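Local coordinates for protein ZYG-9 (Caenorhabditis elegans, PDB 2OF3) that plays a major part in organising microtubules and spindle poles during mitosis and meiosis in the one-cell embryo, and probably binds tubulin through its TOG domains, at residues A[171-174]-A[175-178]; A[45-49]-A[50-54]; A[62-65]-A[66-69]. All coordinates share one frame; numbering follows the deposited sequence.

Interaction 1. Residues A[171-174]-A[175-178]; sequences MLLD and ALKS
Asp174 and Lys177, three residues apart at the C-terminal end of helix 165-174, form a salt bridge, with OD1 of Asp174 3.1 Å from NZ of Lys177. The ammonium nitrogen meets OD1 nearly end-on, close to the line of its C-O bond. With CG of Asp174 opposite its own backbone N (chi1 -153°), the carboxylate lies on the side reached by the lysine chain, which stays extended beyond CG and runs back to it. Both side chains are exposed to solvent.

Beneath the pair the backbone changes its bonding pattern. Ala175 N still reaches Met171 O, at 3.0 Å, as in an alpha-helix. The next two amides turn to carbonyls only three residues back: Leu176 N bonds to Leu173 O at 3.0 Å, and Lys177 N to Asp174 O at 3.1 Å. In both of these successive bonds the donor stands well above the plane of the carbonyl, 61° out of it for Leu173 O. Asp174 and Lys177 are thus joined twice, through backbone and through side chains.

Apolar contact is lighter. Leu173 and Leu176 lie side by side and point the same way, CD2 of the first 4.1 Å from CD1 of the second. Separately, the methyl of Ala175 packs on a backbone carbonyl, its CB 3.3 Å from Leu172 O.

Three helices of the TOG domain, a fold built from paired, HEAT-like helices, surround this stretch. Leu172 and Ala175 lean on helix 181-198, Met171 touches helix 127-139, and Leu173 meets Thr211 and Val212 of helix 208-212. Ser178 leads into helix 181-198, its OG bonded to Asn180 N and its carbonyl to Arg184.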
# COMPACT_ATOMS: atom_id res chain seq x y z
N MET A 171 3.43 2.45 -8.04
CA MET A 171 3.72 1.40 -7.05
C MET A 171 2.86 0.18 -7.37
O MET A 171 3.32 -0.95 -7.22
CB MET A 171 3.41 1.93 -5.64
CG MET A 171 4.52 2.95 -5.09
SD MET A 171 4.26 3.70 -3.49
CE MET A 171 2.76 4.51 -3.74
N LEU A 172 1.60 0.40 -7.78
CA LEU A 172 0.72 -0.70 -8.19
C LEU A 172 1.26 -1.38 -9.45
O LEU A 172 1.26 -2.62 -9.50
CB LEU A 172 -0.70 -0.22 -8.41
CG LEU A 172 -1.43 0.15 -7.13
CD1 LEU A 172 -2.57 1.04 -7.55
CD2 LEU A 172 -1.93 -1.14 -6.39
N LEU A 173 1.79 -0.60 -10.41
CA LEU A 173 2.48 -1.18 -11.60
C LEU A 173 3.69 -1.96 -11.22
O LEU A 173 3.92 -3.09 -11.73
CB LEU A 173 2.78 -0.11 -12.71
CG LEU A 173 1.57 0.57 -13.36
CD1 LEU A 173 2.01 1.78 -14.21
CD2 LEU A 173 0.68 -0.43 -14.25
N ASP A 174 4.48 -1.42 -10.30
CA ASP A 174 5.68 -2.10 -9.86
C ASP A 174 5.37 -3.45 -9.21
O ASP A 174 6.11 -4.45 -9.36
CB ASP A 174 6.46 -1.23 -8.87
CG ASP A 174 7.96 -1.54 -8.89
OD1 ASP A 174 8.57 -1.51 -10.02
OD2 ASP A 174 8.54 -1.84 -7.81
N ALA A 175 4.29 -3.46 -8.44
CA ALA A 175 3.76 -4.70 -7.81
C ALA A 175 3.47 -5.82 -8.79
O ALA A 175 3.43 -6.93 -8.39
CB ALA A 175 2.50 -4.38 -7.02
N LEU A 176 3.24 -5.52 -10.06
CA LEU A 176 3.00 -6.54 -11.08
C LEU A 176 4.20 -7.41 -11.35
O LEU A 176 4.06 -8.48 -11.96
CB LEU A 176 2.53 -5.90 -12.40
CG LEU A 176 1.27 -5.05 -12.29
CD1 LEU A 176 0.88 -4.52 -13.67
CD2 LEU A 176 0.11 -5.81 -11.58
N LYS A 177 5.38 -6.98 -10.91
CA LYS A 177 6.60 -7.75 -11.12
C LYS A 177 6.67 -8.86 -10.12
O LYS A 177 7.51 -9.73 -10.22
CB LYS A 177 7.85 -6.86 -11.07
CG LYS A 177 7.96 -5.99 -12.32
CD LYS A 177 9.04 -4.94 -12.17
CE LYS A 177 8.93 -3.93 -13.32
NZ LYS A 177 9.45 -2.61 -12.82
N SER A 178 5.74 -8.88 -9.19
CA SER A 178 5.67 -10.00 -8.22
C SER A 178 5.45 -11.44 -8.78
O SER A 178 4.69 -11.66 -9.75
CB SER A 178 4.60 -9.69 -7.20
OG SER A 178 4.56 -10.75 -6.28

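Interaction 2. Residues A[45-49]-A[50-54]; sequences NQAKV and SLMSQ
Lys48 occupies the N-cap of helix 49-55, and its carbonyl receives the amide of Met52 in the first turn of this short helix in the TOG domain. The contact is local, made where the loop after helix 33-44 turns into the new helix near the protein surface. The bond from Met52 N to Lys48 O is 2.9 Å long and almost straight, 172° at the hydrogen, with the donor in the carbonyl plane.

Just ahead of the cap, Ala47 turns its methyl toward the helix. Its CB lies 3.9 Å from CG of Met52 and 4.1 Å from CD2 of Leu51, a small apolar patch that joins the incoming loop to the first turn. The methionine chain is bent at both chi2 and chi3, which leaves SD of Met52 4.0 Å from CB of Ala47, and the side chain also touches Gln40 and Leu43 of helix 33-44. Leu51 also packs on Ala66 of helix 60-76 and on Leu4, whose backbone is hydrogen-bonded to that of Lys48.

The next carbonyl, Val49 O, is gripped twice by Ser53. Ser53 N approaches it at 2.7 Å, and the hydroxyl, swung beside its own backbone N (chi1 -47°), donates from above the carbonyl plane, with Ser53 OG 2.8 Å from Val49 O.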
# COMPACT_ATOMS: atom_id res chain seq x y z
N ASN A 45 12.81 8.16 20.82
CA ASN A 45 12.66 9.58 21.14
C ASN A 45 11.20 10.01 21.28
O ASN A 45 10.93 11.18 21.61
CB ASN A 45 13.36 10.44 20.06
CG ASN A 45 14.90 10.28 20.07
OD1 ASN A 45 15.51 10.03 21.14
ND2 ASN A 45 15.52 10.48 18.91
N GLN A 46 10.25 9.10 21.02
CA GLN A 46 8.79 9.42 20.96
C GLN A 46 7.87 8.62 21.91
O GLN A 46 6.79 9.07 22.25
CB GLN A 46 8.24 9.23 19.51
CG GLN A 46 9.03 9.94 18.41
CD GLN A 46 9.25 11.41 18.67
OE1 GLN A 46 8.47 12.08 19.40
NE2 GLN A 46 10.32 11.94 18.10
N ALA A 47 8.33 7.45 22.33
CA ALA A 47 7.54 6.47 23.05
C ALA A 47 8.16 6.17 24.43
O ALA A 47 9.38 6.02 24.56
CB ALA A 47 7.45 5.15 22.22
N LYS A 48 7.31 6.00 25.43
CA LYS A 48 7.69 5.44 26.73
C LYS A 48 8.37 4.05 26.62
O LYS A 48 8.00 3.20 25.78
CB LYS A 48 6.44 5.31 27.63
CG LYS A 48 5.88 6.62 28.17
CD LYS A 48 4.72 6.25 29.14
CE LYS A 48 4.40 7.44 30.08
NZ LYS A 48 5.50 8.45 29.84
N VAL A 49 9.32 3.79 27.53
CA VAL A 49 10.09 2.56 27.45
C VAL A 49 9.22 1.34 27.57
O VAL A 49 9.54 0.32 26.97
CB VAL A 49 11.28 2.51 28.48
CG1 VAL A 49 12.01 3.82 28.50
CG2 VAL A 49 10.76 2.18 29.87
N SER A 50 8.10 1.41 28.29
CA SER A 50 7.23 0.21 28.36
C SER A 50 6.57 -0.11 27.06
O SER A 50 6.40 -1.29 26.74
CB SER A 50 6.13 0.33 29.42
OG SER A 50 5.31 1.45 29.14
N LEU A 51 6.17 0.91 26.27
CA LEU A 51 5.78 0.63 24.86
C LEU A 51 6.96 0.15 24.03
O LEU A 51 6.84 -0.83 23.28
CB LEU A 51 5.12 1.86 24.23
CG LEU A 51 4.57 1.69 22.80
CD1 LEU A 51 3.61 0.54 22.67
CD2 LEU A 51 3.90 3.02 22.37
N MET A 52 8.11 0.81 24.17
CA MET A 52 9.32 0.39 23.45
C MET A 52 9.70 -1.06 23.70
O MET A 52 10.08 -1.79 22.74
CB MET A 52 10.51 1.32 23.77
CG MET A 52 10.42 2.74 23.14
SD MET A 52 10.45 2.73 21.34
CE MET A 52 12.14 2.28 21.08
N SER A 53 9.64 -1.51 24.97
CA SER A 53 9.95 -2.92 25.29
C SER A 53 9.05 -3.88 24.59
O SER A 53 9.49 -4.96 24.22
CB SER A 53 9.87 -3.21 26.79
OG SER A 53 10.58 -2.20 27.48
N GLN A 54 7.77 -3.52 24.39
CA GLN A 54 6.85 -4.42 23.68
C GLN A 54 7.10 -4.41 22.18
O GLN A 54 7.13 -5.46 21.52
CB GLN A 54 5.38 -4.05 23.97
CG GLN A 54 4.92 -4.23 25.44
CD GLN A 54 3.61 -3.50 25.77
OE1 GLN A 54 3.24 -2.49 25.13
NE2 GLN A 54 2.92 -3.98 26.78

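Interaction 3. Residues A[62-65]-A[66-69]; sequences QHLA and ALDS
Residues 62-69 form two turns of regular alpha-helix, in which the amides of Ala66, Leu67, Asp68 and Ser69 bond to the carbonyls of Gln62, His63, Leu64 and Ala65 in turn. The shortest of these bonds runs from Leu67 N to His63 O, at 2.8 Å and 169°.

Leu67 also lays its side chain along that carbonyl: its CG stands beside the backbone N (chi1 -78°), which brings CD1 to 3.5 Å from His63 O. CB of Ala66 lies 3.5 Å from the same oxygen, His63 O. The leucines make looser contact, CD2 of Leu64 being 4.5 Å from CD1 of Leu67.

A water bridges successive turns. It donates to Ala65 O at 2.7 Å and is hydrogen-bonded to Ser69 OG at 3.1 Å, so that Ala65 O accepts both from the helical amide of Ser69 and from this water. Asp68 turns its carboxylate away to a salt bridge with Arg72, one turn on.

Three neighbouring helices pack on this stretch. Ala65 and Ala66 lie against Gln54 of helix 49-55, and Leu64 and Leu67 against Lys106 of helix 101-120. Toward helix 85-95, Leu67 touches Trp91; His63 sets its ring edge-to-face with Trp91, and His63 NE2 bonds to His57 O, in the loop between helices 49-55 and 60-76.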
# COMPACT_ATOMS: atom_id res chain seq x y z
N GLN A 62 3.80 -9.70 22.46
CA GLN A 62 4.30 -8.71 23.37
C GLN A 62 3.95 -7.59 22.30
O GLN A 62 3.55 -6.46 22.62
CB GLN A 62 5.80 -8.76 23.60
CG GLN A 62 6.18 -9.30 24.98
CD GLN A 62 5.43 -8.60 26.10
OE1 GLN A 62 4.37 -9.06 26.54
NE2 GLN A 62 5.96 -7.46 26.55
N HIS A 63 4.09 -7.95 21.02
CA HIS A 63 3.56 -7.11 19.90
C HIS A 63 2.06 -6.88 19.99
O HIS A 63 1.60 -5.78 19.74
CB HIS A 63 3.86 -7.71 18.55
CG HIS A 63 5.31 -7.88 18.25
ND1 HIS A 63 5.76 -8.68 17.23
CD2 HIS A 63 6.42 -7.40 18.85
CE1 HIS A 63 7.08 -8.66 17.19
NE2 HIS A 63 7.51 -7.89 18.16
N LEU A 64 1.27 -7.91 20.32
CA LEU A 64 -0.18 -7.77 20.47
C LEU A 64 -0.49 -6.79 21.55
O LEU A 64 -1.46 -6.07 21.46
CB LEU A 64 -0.89 -9.12 20.74
CG LEU A 64 -0.70 -10.14 19.61
CD1 LEU A 64 -1.26 -11.52 20.01
CD2 LEU A 64 -1.36 -9.61 18.29
N ALA A 65 0.34 -6.76 22.58
CA ALA A 65 0.12 -5.84 23.71
C ALA A 65 0.39 -4.41 23.28
O ALA A 65 -0.34 -3.47 23.66
CB ALA A 65 1.01 -6.21 24.92
N ALA A 66 1.46 -4.23 22.51
CA ALA A 66 1.77 -2.91 21.96
C ALA A 66 0.63 -2.47 21.03
O ALA A 66 0.14 -1.35 21.12
CB ALA A 66 3.08 -2.95 21.24
N LEU A 67 0.19 -3.35 20.13
CA LEU A 67 -0.91 -3.05 19.22
C LEU A 67 -2.24 -2.60 19.90
O LEU A 67 -2.92 -1.67 19.42
CB LEU A 67 -1.15 -4.22 18.27
CG LEU A 67 -0.12 -4.32 17.11
CD1 LEU A 67 0.10 -5.75 16.62
CD2 LEU A 67 -0.46 -3.35 15.94
N ASP A 68 -2.59 -3.27 21.00
CA ASP A 68 -3.74 -2.92 21.79
C ASP A 68 -3.61 -1.50 22.40
O ASP A 68 -4.53 -0.69 22.32
CB ASP A 68 -3.91 -3.99 22.89
CG ASP A 68 -5.07 -3.67 23.83
OD1 ASP A 68 -6.24 -4.03 23.49
OD2 ASP A 68 -4.81 -3.04 24.91
N SER A 69 -2.47 -1.20 22.99
CA SER A 69 -2.23 0.13 23.51
C SER A 69 -2.31 1.16 22.39
O SER A 69 -2.81 2.27 22.61
CB SER A 69 -0.81 0.24 24.10
OG SER A 69 -0.65 -0.56 25.24
O HOH W 1 -1.48 -3.43 26.13

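Interactions 2 and 3 are neighbours, their centres about 11 Å apart, and belong to successive helices, 49-55 and 60-76. Gln54 joins them by packing: its CB lies 3.3 Å from Gln62 O, and its NE2 3.5 Å from CB of Ala65. Interaction 1 comes later in the chain and lies on the opposite side of its centre, with centres about 35 Å from interaction 2 and about 31 Å from interaction 3, and touches neither. Interactions 2 and 3 therefore share one interface on one side of the helical domain, while interaction 1 stands apart from both.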